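Local coordinates for G-protein alpha subunit Galpha7 (Naegleria fowleri, PDB 6NE6) that probably binds and hydrolyses guanine nucleotides as the alpha subunit of a heterotrimeric G protein, relaying signals inside the cell, at residues M119-R122 / N123-Q126; V203-L206 / S207-D210; S218-R221 / M222-S225; G260-L263 / A264-F267. One frame throughout, in Å; residues are numbered along the deposited sequence.

Contact 1: residues M119-R122 / N123-Q126. With EDO (1,2-ethanediol), chain D.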
ATOM      1  N   MET A 119      10.362 -10.538 -13.322  1.00 13.59           N
ATOM      2  CA  MET A 119       9.651 -10.543 -12.046  1.00 15.81           C
ATOM      3  C   MET A 119      10.587 -10.828 -10.875  1.00 16.98           C
ATOM      4  O   MET A 119      10.384 -10.292  -9.773  1.00 17.34           O
ATOM      5  CB  MET A 119       8.510 -11.568 -12.083  1.00 14.78           C
ATOM      6  CG  MET A 119       7.579 -11.489 -10.889  1.00 17.42           C
ATOM      7  SD  MET A 119       6.742  -9.883 -10.867  1.00 20.04           S
ATOM      8  CE  MET A 119       5.624 -10.083  -9.518  1.00 30.88           C
ATOM      9  N   ALA A 120      11.618 -11.660 -11.082  1.00 13.30           N
ATOM     10  CA  ALA A 120      12.590 -11.897 -10.021  1.00 13.73           C
ATOM     11  C   ALA A 120      13.347 -10.626  -9.658  1.00 19.51           C
ATOM     12  O   ALA A 120      13.874 -10.509  -8.541  1.00 18.00           O
ATOM     13  CB  ALA A 120      13.574 -12.995 -10.445  1.00 15.40           C
ATOM     14  N   ARG A 121      13.411  -9.673 -10.573  1.00 13.66           N
ATOM     15  CA  ARG A 121      14.041  -8.383 -10.334  1.00 13.96           C
ATOM     16  C   ARG A 121      13.001  -7.277 -10.155  1.00 16.40           C
ATOM     17  O   ARG A 121      13.258  -6.117 -10.475  1.00 15.17           O
ATOM     18  CB  ARG A 121      14.999  -8.064 -11.476  1.00 14.52           C
ATOM     19  CG  ARG A 121      16.201  -9.013 -11.474  1.00 17.83           C
ATOM     20  CD  ARG A 121      17.121  -8.797 -12.661  1.00 23.91           C
ATOM     21  NE  ARG A 121      17.806  -7.515 -12.572  1.00 27.25           N
ATOM     22  CZ  ARG A 121      18.843  -7.168 -13.331  1.00 27.41           C
ATOM     23  NH1 ARG A 121      19.321  -8.018 -14.242  1.00 26.56           N
ATOM     24  NH2 ARG A 121      19.397  -5.972 -13.177  1.00 30.39           N
ATOM     25  N   ARG A 122      11.833  -7.623  -9.608  1.00 15.99           N
ATOM     26  CA  ARG A 122      10.705  -6.694  -9.629  1.00 14.81           C
ATOM     27  C   ARG A 122      10.956  -5.430  -8.813  1.00 20.01           C
ATOM     28  O   ARG A 122      10.339  -4.397  -9.096  1.00 18.10           O
ATOM     29  CB  ARG A 122       9.443  -7.389  -9.132  1.00 17.61           C
ATOM     30  CG  ARG A 122       9.552  -7.995  -7.769  1.00 20.30           C
ATOM     31  CD  ARG A 122       8.311  -8.838  -7.531  1.00 29.77           C
ATOM     32  NE  ARG A 122       8.358  -9.609  -6.296  1.00 31.13           N
ATOM     33  CZ  ARG A 122       8.830 -10.848  -6.201  1.00 43.60           C
ATOM     34  NH1 ARG A 122       9.315 -11.466  -7.271  1.00 35.92           N
ATOM     35  NH2 ARG A 122       8.824 -11.471  -5.029  1.00 47.58           N
ATOM     36  N   ASN A 123      11.830  -5.487  -7.798  1.00 17.86           N
ATOM     37  CA  ASN A 123      12.147  -4.277  -7.039  1.00 14.85           C
ATOM     38  C   ASN A 123      12.750  -3.187  -7.913  1.00 18.37           C
ATOM     39  O   ASN A 123      12.709  -2.006  -7.536  1.00 19.46           O
ATOM     40  CB  ASN A 123      13.113  -4.584  -5.897  1.00 14.78           C
ATOM     41  CG  ASN A 123      14.455  -5.069  -6.390  1.00 20.18           C
ATOM     42  OD1 ASN A 123      14.558  -6.167  -6.941  1.00 20.09           O
ATOM     43  ND2 ASN A 123      15.494  -4.261  -6.204  1.00 17.22           N
ATOM     44  N   GLU A 124      13.321  -3.561  -9.058  1.00 17.30           N
ATOM     45  CA  GLU A 124      13.951  -2.617  -9.968  1.00 19.37           C
ATOM     46  C   GLU A 124      12.948  -1.905 -10.858  1.00 19.74           C
ATOM     47  O   GLU A 124      13.328  -0.932 -11.520  1.00 21.14           O
ATOM     48  CB  GLU A 124      14.990  -3.345 -10.827  1.00 15.47           C
ATOM     49  CG  GLU A 124      16.109  -4.004 -10.013  1.00 19.04           C
ATOM     50  CD  GLU A 124      17.149  -4.690 -10.894  1.00 27.36           C
ATOM     51  OE1 GLU A 124      17.479  -4.141 -11.966  1.00 31.13           O
ATOM     52  OE2 GLU A 124      17.633  -5.783 -10.518  1.00 27.67           O
ATOM     53  N   PHE A 125      11.689  -2.349 -10.863  1.00 18.01           N
ATOM     54  CA  PHE A 125      10.667  -1.883 -11.789  1.00 17.09           C
ATOM     55  C   PHE A 125       9.420  -1.454 -11.024  1.00 21.89           C
ATOM     56  O   PHE A 125       9.275  -1.694  -9.819  1.00 24.26           O
ATOM     57  CB  PHE A 125      10.335  -2.971 -12.820  1.00 16.66           C
ATOM     58  CG  PHE A 125      11.547  -3.507 -13.512  1.00 15.89           C
ATOM     59  CD1 PHE A 125      12.218  -2.732 -14.452  1.00 18.33           C
ATOM     60  CD2 PHE A 125      12.036  -4.773 -13.216  1.00 16.98           C
ATOM     61  CE1 PHE A 125      13.347  -3.205 -15.089  1.00 18.19           C
ATOM     62  CE2 PHE A 125      13.177  -5.252 -13.855  1.00 18.46           C
ATOM     63  CZ  PHE A 125      13.829  -4.465 -14.790  1.00 20.69           C
ATOM     64  N   GLN A 126       8.505  -0.808 -11.743  1.00 15.75           N
ATOM     65  CA  GLN A 126       7.324  -0.211 -11.127  1.00 17.79           C
ATOM     66  C   GLN A 126       6.146  -1.182 -11.236  1.00 20.26           C
ATOM     67  O   GLN A 126       5.195  -0.998 -11.992  1.00 22.20           O
ATOM     68  CB  GLN A 126       7.029   1.146 -11.763  1.00 22.02           C
ATOM     69  CG  GLN A 126       8.184   2.151 -11.631  1.00 14.65           C
ATOM     70  CD  GLN A 126       8.538   2.465 -10.177  1.00 20.53           C
ATOM     71  OE1 GLN A 126       7.658   2.686  -9.335  1.00 23.98           O
ATOM     72  NE2 GLN A 126       9.832   2.465  -9.876  1.00 22.93           N
TER
HETATM   73  C1  EDO D 403       3.632   0.828  -7.172  1.00 34.66           C
HETATM   74  O1  EDO D 403       4.214   1.907  -6.427  1.00 31.08           O
HETATM   75  C2  EDO D 403       4.219   0.813  -8.578  1.00 37.11           C
HETATM   76  O2  EDO D 403       5.632   0.593  -8.485  1.00 36.97           O
HETATM   77  O   HOH W   1      12.955  -8.259  -6.642  1.00 30.18           O
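Glu-124 N donates to Arg-121 O (2.9 Å) and Phe-125 N donates to Arg-122 O (3.0 Å), so two overlapping 3-10 type turns carry the backbone off the end of helix 113-120. Helix 113-120 probably belongs to the all-helical domain that G-protein alpha subunits insert into their Ras-like fold.

The same turn brings Arg-121 beside Glu-124. The arginine bends at chi3 (68°) and presents its NE edge to the carboxylate. NE gives a short bond to Glu-124 OE2 (2.7 Å), and NH2 bonds Glu-124 OE1 (2.9 Å). It is a side-on, two-nitrogen grip, one main bond to each oxygen. OE1 uses its syn lone pair, whereas OE2 is met from above the carboxylate plane. The two planes are 53° apart, so the salt bridge is twisted.

The Phe-125 ring packs beside the turn. Its CD2 lies 3.3 Å from Arg-121 O, and the CB of Glu-124 covers one ring face near the rim. The ring also packs on Val-59 and Ala-63 of helix 39-66.

Arg-122 folds back over the helix end, where its NH1 donates to Met-119 O (3.0 Å). Asn-123 ND2 bonds Asp-210 O, in the loop after strand 199-205. On the other branch of this amide, a water donates to Asn-123 OD1 (2.7 Å) and also to Ala-120 O (3.1 Å).

Contact 2: residues V203-L206 / S207-D210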
ATOM      1  N   VAL A 203       2.329   6.410   8.003  1.00 13.93           N
ATOM      2  CA  VAL A 203       2.578   5.060   7.494  1.00 13.67           C
ATOM      3  C   VAL A 203       3.708   5.107   6.477  1.00 13.53           C
ATOM      4  O   VAL A 203       3.633   5.860   5.492  1.00 13.82           O
ATOM      5  CB  VAL A 203       1.318   4.463   6.853  1.00 14.59           C
ATOM      6  CG1 VAL A 203       1.583   3.015   6.423  1.00 14.27           C
ATOM      7  CG2 VAL A 203       0.128   4.554   7.809  1.00 14.64           C
ATOM      8  N   CYS A 204       4.737   4.280   6.698  1.00 14.06           N
ATOM      9  CA  CYS A 204       5.876   4.167   5.795  1.00 13.97           C
ATOM     10  C   CYS A 204       6.085   2.708   5.462  1.00 13.08           C
ATOM     11  O   CYS A 204       5.899   1.841   6.319  1.00 15.27           O
ATOM     12  CB  CYS A 204       7.164   4.715   6.410  1.00 12.91           C
ATOM     13  SG  CYS A 204       7.133   6.510   6.639  1.00 21.02           S
ATOM     14  N   SER A 205       6.481   2.440   4.220  1.00 13.19           N
ATOM     15  CA  SER A 205       6.744   1.065   3.813  1.00 13.36           C
ATOM     16  C   SER A 205       8.125   0.612   4.275  1.00 13.21           C
ATOM     17  O   SER A 205       9.132   1.258   3.974  1.00 14.30           O
ATOM     18  CB  SER A 205       6.631   0.936   2.293  1.00 16.16           C
ATOM     19  OG  SER A 205       7.098  -0.342   1.878  1.00 14.29           O
ATOM     20  N   LEU A 206       8.169  -0.518   4.993  1.00 13.40           N
ATOM     21  CA  LEU A 206       9.445  -1.152   5.312  1.00 13.99           C
ATOM     22  C   LEU A 206      10.047  -1.829   4.087  1.00 15.55           C
ATOM     23  O   LEU A 206      11.268  -1.976   3.988  1.00 16.78           O
ATOM     24  CB  LEU A 206       9.231  -2.174   6.423  1.00 17.19           C
ATOM     25  CG  LEU A 206      10.358  -2.611   7.351  1.00 24.70           C
ATOM     26  CD1 LEU A 206      11.028  -1.411   7.993  1.00 18.99           C
ATOM     27  CD2 LEU A 206       9.768  -3.539   8.409  1.00 25.17           C
ATOM     28  N   SER A 207       9.213  -2.264   3.156  1.00 14.40           N
ATOM     29  CA  SER A 207       9.701  -3.107   2.073  1.00 14.58           C
ATOM     30  C   SER A 207      10.288  -2.312   0.917  1.00 14.41           C
ATOM     31  O   SER A 207      10.872  -2.932   0.018  1.00 17.15           O
ATOM     32  CB  SER A 207       8.576  -4.003   1.554  1.00 15.19           C
ATOM     33  OG  SER A 207       7.496  -3.215   1.082  1.00 17.16           O
ATOM     34  N   GLU A 208      10.160  -0.975   0.924  1.00 13.96           N
ATOM     35  CA  GLU A 208      10.577  -0.153  -0.216  1.00 13.96           C
ATOM     36  C   GLU A 208      12.072   0.168  -0.199  1.00 14.63           C
ATOM     37  O   GLU A 208      12.514   0.988  -1.013  1.00 13.83           O
ATOM     38  CB  GLU A 208       9.776   1.156  -0.265  1.00 13.80           C
ATOM     39  CG  GLU A 208      10.100   2.133   0.856  1.00 13.40           C
ATOM     40  CD  GLU A 208       9.265   3.399   0.820  1.00 17.96           C
ATOM     41  OE1 GLU A 208       8.359   3.513  -0.034  1.00 20.98           O
ATOM     42  OE2 GLU A 208       9.539   4.290   1.654  1.00 17.43           O
ATOM     43  N   PHE A 209      12.852  -0.465   0.692  1.00 13.80           N
ATOM     44  CA  PHE A 209      14.264  -0.118   0.815  1.00 14.29           C
ATOM     45  C   PHE A 209      15.046  -0.376  -0.472  1.00 14.10           C
ATOM     46  O   PHE A 209      16.107   0.225  -0.664  1.00 16.42           O
ATOM     47  CB  PHE A 209      14.907  -0.888   1.982  1.00 13.96           C
ATOM     48  CG  PHE A 209      15.084  -2.366   1.739  1.00 14.54           C
ATOM     49  CD1 PHE A 209      14.101  -3.268   2.127  1.00 14.79           C
ATOM     50  CD2 PHE A 209      16.250  -2.868   1.142  1.00 14.99           C
ATOM     51  CE1 PHE A 209      14.258  -4.632   1.923  1.00 16.85           C
ATOM     52  CE2 PHE A 209      16.419  -4.230   0.936  1.00 16.65           C
ATOM     53  CZ  PHE A 209      15.431  -5.119   1.322  1.00 16.35           C
ATOM     54  N   ASP A 210      14.561  -1.254  -1.345  1.00 14.63           N
ATOM     55  CA  ASP A 210      15.298  -1.605  -2.558  1.00 16.27           C
ATOM     56  C   ASP A 210      14.561  -1.159  -3.817  1.00 15.07           C
ATOM     57  O   ASP A 210      14.804  -1.700  -4.898  1.00 16.65           O
ATOM     58  CB  ASP A 210      15.614  -3.108  -2.598  1.00 19.01           C
ATOM     59  CG  ASP A 210      14.362  -3.985  -2.641  1.00 17.46           C
ATOM     60  OD1 ASP A 210      13.242  -3.442  -2.639  1.00 19.10           O
ATOM     61  OD2 ASP A 210      14.489  -5.231  -2.680  1.00 20.36           O
TER
HETATM   62  O   HOH W   2      10.415   3.627   4.155  1.00 17.21           O
HETATM   63  O   HOH W   3       6.304   4.655   2.235  1.00 24.98           O
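Ser-205 and Ser-207 meet where strand 199-205, inside the mixed sheet of the Ras-like fold, gives way to the loop that leads to helix 221-235. The local shape resembles an ST turn. All the residues that touch here are buried.

Direct polar contacts come first. Ser-207 N makes a weak bond to Ser-205 OG (3.1 Å, with an N-H...O angle of 127°). The hydroxyl can reach over the turn because it stands opposite the backbone N of its own residue (chi1 171°). There it also lies 3.0 Å from Ser-207 OG.

Water-mediated contacts tie Glu-208 to the strand end. One water donates to both Ser-205 O and Glu-208 OE2, each at 2.7 Å. A second accepts from Ser-205 N (3.0 Å) and donates weakly to Glu-208 OE1. The two carboxylate oxygens thus reach the N and O of Ser-205 through one water each. In the conformer given for Ser-225, on helix 221-235, its OG also bonds Glu-208 OE2.

Van der Waals contacts complete the turn. The CG of Glu-208 lies 3.4 Å from Ser-205 O. Leu-206 points away from the loop and packs on His-250 and Phe-253 of helix 250-258. Phe-209 goes another way, toward Ile-257 and Leu-263. Leu-206 O lies at the ring edge, near the ring plane, 3.6 Å from Phe-209 CD1.

Contact 3: residues S218-R221 / M222-S225. With EDO (1,2-ethanediol), chain D; EDO (1,2-ethanediol), chain H.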
ATOM      1  N   SER A 218      16.482   7.897 -10.252  1.00 19.45           N
ATOM      2  CA  SER A 218      17.307   6.995  -9.456  1.00 21.55           C
ATOM      3  C   SER A 218      17.075   7.130  -7.957  1.00 18.88           C
ATOM      4  O   SER A 218      17.685   6.385  -7.183  1.00 19.59           O
ATOM      5  CB  SER A 218      18.796   7.219  -9.767  1.00 26.55           C
ATOM      6  OG  SER A 218      19.121   6.747 -11.069  1.00 34.49           O
ATOM      7  N   THR A 219      16.207   8.043  -7.526  1.00 17.00           N
ATOM      8  CA  THR A 219      15.993   8.259  -6.095  1.00 16.22           C
ATOM      9  C   THR A 219      15.426   7.004  -5.443  1.00 18.93           C
ATOM     10  O   THR A 219      14.481   6.397  -5.951  1.00 17.39           O
ATOM     11  CB  THR A 219      15.046   9.439  -5.874  1.00 21.14           C
ATOM     12  OG1 THR A 219      15.573  10.611  -6.513  1.00 23.68           O
ATOM     13  CG2 THR A 219      14.871   9.723  -4.378  1.00 19.41           C
ATOM     14  N   ASN A 220      16.028   6.601  -4.327  1.00 15.83           N
ATOM     15  CA  ASN A 220      15.559   5.445  -3.579  1.00 15.24           C
ATOM     16  C   ASN A 220      14.317   5.803  -2.773  1.00 14.37           C
ATOM     17  O   ASN A 220      14.259   6.861  -2.143  1.00 15.82           O
ATOM     18  CB  ASN A 220      16.669   4.954  -2.652  1.00 14.89           C
ATOM     19  CG  ASN A 220      16.220   3.820  -1.764  1.00 14.93           C
ATOM     20  OD1 ASN A 220      15.775   4.039  -0.638  1.00 15.90           O
ATOM     21  ND2 ASN A 220      16.338   2.594  -2.266  1.00 14.13           N
ATOM     22  N   ARG A 221      13.328   4.892  -2.763  1.00 13.64           N
ATOM     23  CA  ARG A 221      12.052   5.190  -2.109  1.00 13.32           C
ATOM     24  C   ARG A 221      12.216   5.404  -0.607  1.00 15.18           C
ATOM     25  O   ARG A 221      11.586   6.297  -0.030  1.00 15.28           O
ATOM     26  CB  ARG A 221      11.042   4.068  -2.349  1.00 15.87           C
ATOM     27  CG  ARG A 221      10.455   4.053  -3.751  1.00 16.68           C
ATOM     28  CD  ARG A 221       9.185   3.200  -3.807  1.00 14.89           C
ATOM     29  NE  ARG A 221       8.673   3.121  -5.182  1.00 15.95           N
ATOM     30  CZ  ARG A 221       7.490   2.610  -5.507  1.00 24.80           C
ATOM     31  NH1 ARG A 221       6.690   2.138  -4.556  1.00 23.20           N
ATOM     32  NH2 ARG A 221       7.105   2.582  -6.779  1.00 23.85           N
ATOM     33  N   MET A 222      13.005   4.553   0.057  1.00 13.01           N
ATOM     34  CA  MET A 222      13.138   4.694   1.501  1.00 11.94           C
ATOM     35  C   MET A 222      13.927   5.942   1.867  1.00 14.31           C
ATOM     36  O   MET A 222      13.601   6.617   2.853  1.00 13.68           O
ATOM     37  CB  MET A 222      13.785   3.443   2.102  1.00 11.86           C
ATOM     38  CG  MET A 222      13.824   3.493   3.623  1.00 10.24           C
ATOM     39  SD  MET A 222      14.277   1.921   4.380  1.00 14.73           S
ATOM     40  CE  MET A 222      12.719   1.044   4.262  1.00 14.80           C
ATOM     41  N   LYS A 223      14.964   6.275   1.089  1.00 13.43           N
ATOM     42  CA  LYS A 223      15.682   7.522   1.345  1.00 14.02           C
ATOM     43  C   LYS A 223      14.762   8.718   1.194  1.00 15.91           C
ATOM     44  O   LYS A 223      14.836   9.670   1.983  1.00 16.35           O
ATOM     45  CB  LYS A 223      16.890   7.651   0.422  1.00 13.20           C
ATOM     46  CG  LYS A 223      17.964   6.635   0.770  1.00 18.54           C
ATOM     47  CD  LYS A 223      19.204   6.797  -0.075  1.00 18.99           C
ATOM     48  CE  LYS A 223      20.236   5.769   0.347  1.00 26.79           C
ATOM     49  NZ  LYS A 223      21.451   5.853  -0.501  1.00 31.27           N
ATOM     50  N   GLU A 224      13.866   8.677   0.204  1.00 14.92           N
ATOM     51  CA  GLU A 224      12.944   9.791   0.019  1.00 15.66           C
ATOM     52  C   GLU A 224      11.933   9.846   1.161  1.00 14.50           C
ATOM     53  O   GLU A 224      11.630  10.931   1.675  1.00 17.20           O
ATOM     54  CB  GLU A 224      12.256   9.672  -1.340  1.00 16.84           C
ATOM     55  CG  GLU A 224      11.184  10.720  -1.632  1.00 21.15           C
ATOM     56  CD  GLU A 224      11.754  12.115  -1.824  1.00 37.27           C
ATOM     57  OE1 GLU A 224      12.984  12.251  -2.017  1.00 36.51           O
ATOM     58  OE2 GLU A 224      10.960  13.079  -1.783  1.00 38.33           O
ATOM     59  N   SER A 225      11.427   8.684   1.584  1.00 12.74           N
ATOM     60  CA  SER A 225      10.460   8.654   2.678  0.59 15.89           C
ATOM     61  C   SER A 225      11.082   9.142   3.979  1.00 16.00           C
ATOM     62  O   SER A 225      10.434   9.856   4.750  1.00 14.60           O
ATOM     63  CB  SER A 225       9.901   7.243   2.860  0.59 14.67           C
ATOM     64  OG  SER A 225       9.172   6.828   1.717  0.59 13.75           O
TER
HETATM   65  C1  EDO D 403       3.632   0.828  -7.172  1.00 34.66           C
HETATM   66  O1  EDO D 403       4.214   1.907  -6.427  1.00 31.08           O
HETATM   67  C2  EDO D 403       4.219   0.813  -8.578  1.00 37.11           C
HETATM   68  O2  EDO D 403       5.632   0.593  -8.485  1.00 36.97           O
HETATM   69  C1  EDO H 407      16.673   5.952 -15.264  1.00 44.16           C
HETATM   70  O1  EDO H 407      17.962   5.843 -15.880  1.00 52.53           O
HETATM   71  C2  EDO H 407      16.851   6.148 -13.764  1.00 39.11           C
HETATM   72  O2  EDO H 407      17.679   7.293 -13.531  1.00 32.37           O
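Asn-220 OD1 accepts from Lys-223 N (2.9 Å, N-H...O angle 160°), a capping bond at the N-cap of helix 221-235. Lys-223 N lies in the plane of the Asn-220 side-chain carbonyl, on a lone pair of OD1. With chi1 at 176°, the asparagine reaches forward over the first turn, and its CB rests on the CG of Lys-223. Behind the cap the regular bonds begin: Glu-224 N to Asn-220 O (3.0 Å) and Ser-225 N to Arg-221 O (2.9 Å). Thr-219 CG2 lies 3.9 Å from Glu-224 OE1, a loose contact.

A second shell sets the capping group. Asn-220 ND2 bonds Phe-209 O, which holds the amide in its rotation. Arg-221 runs extended away from the helix. Its NE donates to Lys-212 O and its NH1 forms a salt bridge with Asp-19. An ethanediol, probably from the crystallisation liquor, is held at the guanidinium edge: both terminal nitrogens reach its O1, NH2 at 3.0 Å.

Further out, Met-222 packs on Ile-284 of helix 277-291 and on Phe-267 of the loop before that helix.

Contact 4: residues G260-L263 / A264-F267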
ATOM      1  N   GLY A 260      17.428 -12.554  -0.158  1.00 15.86           N
ATOM      2  CA  GLY A 260      18.727 -12.094  -0.604  1.00 15.92           C
ATOM      3  C   GLY A 260      18.832 -10.643  -1.037  1.00 18.19           C
ATOM      4  O   GLY A 260      19.883 -10.259  -1.552  1.00 19.67           O
ATOM      5  N   SER A 261      17.792  -9.823  -0.863  1.00 16.68           N
ATOM      6  CA  SER A 261      17.913  -8.394  -1.138  1.00 18.89           C
ATOM      7  C   SER A 261      18.568  -7.722   0.063  1.00 24.25           C
ATOM      8  O   SER A 261      18.015  -7.751   1.165  1.00 24.49           O
ATOM      9  CB  SER A 261      16.544  -7.770  -1.422  1.00 16.52           C
ATOM     10  OG  SER A 261      16.711  -6.417  -1.862  1.00 22.57           O
ATOM     11  N   ARG A 262      19.743  -7.124  -0.141  1.00 18.62           N
ATOM     12  CA  ARG A 262      20.593  -6.699   0.970  1.00 19.71           C
ATOM     13  C   ARG A 262      20.324  -5.247   1.335  1.00 20.35           C
ATOM     14  O   ARG A 262      20.378  -4.366   0.473  1.00 20.05           O
ATOM     15  CB  ARG A 262      22.070  -6.869   0.610  1.00 19.24           C
ATOM     16  CG  ARG A 262      22.454  -8.280   0.177  1.00 21.52           C
ATOM     17  CD  ARG A 262      23.930  -8.364  -0.200  1.00 28.71           C
ATOM     18  NE  ARG A 262      24.798  -7.970   0.905  1.00 31.98           N
ATOM     19  CZ  ARG A 262      25.599  -6.906   0.896  1.00 33.28           C
ATOM     20  NH1 ARG A 262      25.662  -6.119  -0.175  1.00 36.11           N
ATOM     21  NH2 ARG A 262      26.346  -6.632   1.957  1.00 29.69           N
ATOM     22  N   LEU A 263      20.052  -4.996   2.615  1.00 15.60           N
ATOM     23  CA  LEU A 263      19.820  -3.619   3.041  1.00 12.64           C
ATOM     24  C   LEU A 263      21.045  -2.753   2.763  1.00 14.93           C
ATOM     25  O   LEU A 263      20.911  -1.586   2.377  1.00 20.04           O
ATOM     26  CB  LEU A 263      19.469  -3.582   4.525  1.00 17.82           C
ATOM     27  CG  LEU A 263      19.122  -2.214   5.096  1.00 17.27           C
ATOM     28  CD1 LEU A 263      17.899  -1.654   4.361  1.00 16.40           C
ATOM     29  CD2 LEU A 263      18.850  -2.344   6.603  1.00 14.60           C
ATOM     30  N   ALA A 264      22.245  -3.320   2.925  1.00 15.37           N
ATOM     31  CA  ALA A 264      23.485  -2.566   2.764  1.00 19.74           C
ATOM     32  C   ALA A 264      23.714  -2.090   1.335  1.00 24.73           C
ATOM     33  O   ALA A 264      24.540  -1.190   1.125  1.00 24.01           O
ATOM     34  CB  ALA A 264      24.679  -3.406   3.218  1.00 23.49           C
ATOM     35  N   ASP A 265      23.029  -2.680   0.351  1.00 20.74           N
ATOM     36  CA  ASP A 265      23.126  -2.191  -1.017  1.00 21.31           C
ATOM     37  C   ASP A 265      22.412  -0.861  -1.206  1.00 22.73           C
ATOM     38  O   ASP A 265      22.674  -0.171  -2.197  1.00 29.52           O
ATOM     39  CB  ASP A 265      22.575  -3.230  -1.998  1.00 22.09           C
ATOM     40  CG  ASP A 265      23.572  -4.340  -2.289  1.00 27.83           C
ATOM     41  OD1 ASP A 265      24.788  -4.108  -2.118  1.00 30.86           O
ATOM     42  OD2 ASP A 265      23.151  -5.442  -2.696  1.00 27.61           O
ATOM     43  N   THR A 266      21.508  -0.499  -0.294  1.00 18.18           N
ATOM     44  CA  THR A 266      20.912   0.830  -0.223  1.00 20.32           C
ATOM     45  C   THR A 266      21.546   1.707   0.847  1.00 19.78           C
ATOM     46  O   THR A 266      21.793   2.889   0.603  1.00 22.77           O
ATOM     47  CB  THR A 266      19.414   0.739   0.073  1.00 22.72           C
ATOM     48  OG1 THR A 266      18.781  -0.096  -0.903  1.00 22.76           O
ATOM     49  CG2 THR A 266      18.789   2.142   0.053  1.00 22.88           C
ATOM     50  N   PHE A 267      21.768   1.166   2.042  1.00 15.40           N
ATOM     51  CA  PHE A 267      22.277   1.935   3.178  1.00 17.07           C
ATOM     52  C   PHE A 267      23.636   1.378   3.588  1.00 20.44           C
ATOM     53  O   PHE A 267      23.720   0.411   4.355  1.00 22.35           O
ATOM     54  CB  PHE A 267      21.285   1.905   4.336  1.00 18.59           C
ATOM     55  CG  PHE A 267      19.981   2.588   4.022  1.00 16.86           C
ATOM     56  CD1 PHE A 267      19.874   3.965   4.107  1.00 19.25           C
ATOM     57  CD2 PHE A 267      18.873   1.854   3.631  1.00 22.08           C
ATOM     58  CE1 PHE A 267      18.691   4.597   3.811  1.00 21.69           C
ATOM     59  CE2 PHE A 267      17.687   2.485   3.337  1.00 23.49           C
ATOM     60  CZ  PHE A 267      17.600   3.861   3.422  1.00 17.60           C
TER
HETATM   61  O   HOH W   4      20.773  -6.561  -2.711  1.00 19.72           O
HETATM   62  O   HOH W   5      19.050  -2.800  -1.190  1.00 23.89           O
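The side chains of Arg-262 and Asp-265 cross at a tight turn, with the guanidinium and carboxylate planes 77° apart, nearly perpendicular. The arginine bends at chi3 (59°), which brings NH1 round to Asp-265 OD1 (2.9 Å), a salt bridge made at the guanidinium edge. The bridge is one nitrogen to one oxygen. Asp-265 OD2 instead accepts from a water (2.6 Å) that also accepts a hydrogen bond from Arg-262 N. The other side of the guanidinium serves a second acid, since NE pairs with Glu-274. NH2 lies 3.8 Å from Ala-264 CB.

The backbone beneath is a pair of overlapping type I beta turns, and residues 264-266 have helical angles without regular helix bonds. Asp-265 N donates to Arg-262 O (3.1 Å). Leu-263 O takes two donors, Thr-266 N and Phe-267 N; the second is nearly straight, at 170°. Upstream, Gly-260 ends helix 250-258 in a Schellman motif.

Leu-263 and Phe-267 are both buried. Leu-263 CD1 approaches the edge of the phenyl ring, 3.7 Å from Phe-267 CD2. One face of that ring carries Thr-266 CG2, near its rim. Phe-283 of helix 277-291 touches both Leu-263 and Phe-267. Thr-266 OG1 bonds Phe-209 O and also accepts from a water (2.7 Å) that donates to Arg-262 O.

Contact 2 touches each of the other three. Its centre is about 9 Å from that of contact 3 and about 13 Å from that of contact 4. Phe-209 O, in contact 2, joins contacts 3 and 4, taking Asn-220 ND2 (2.9 Å) from contact 3 and Thr-266 OG1 (2.7 Å) from contact 4. Asp-210 then reaches both ways: its OD2 meets Ser-261 OG (2.6 Å) in contact 4, and its O meets Asn-123 ND2 (3.0 Å) in contact 1. Contacts 3 and 4 also pack directly, Met-222 SD against Phe-267 CE2 (3.6 Å). Contacts 1 and 3 share one ethanediol, which also bonds Asp-19, within the probable P-loop of the nucleotide site.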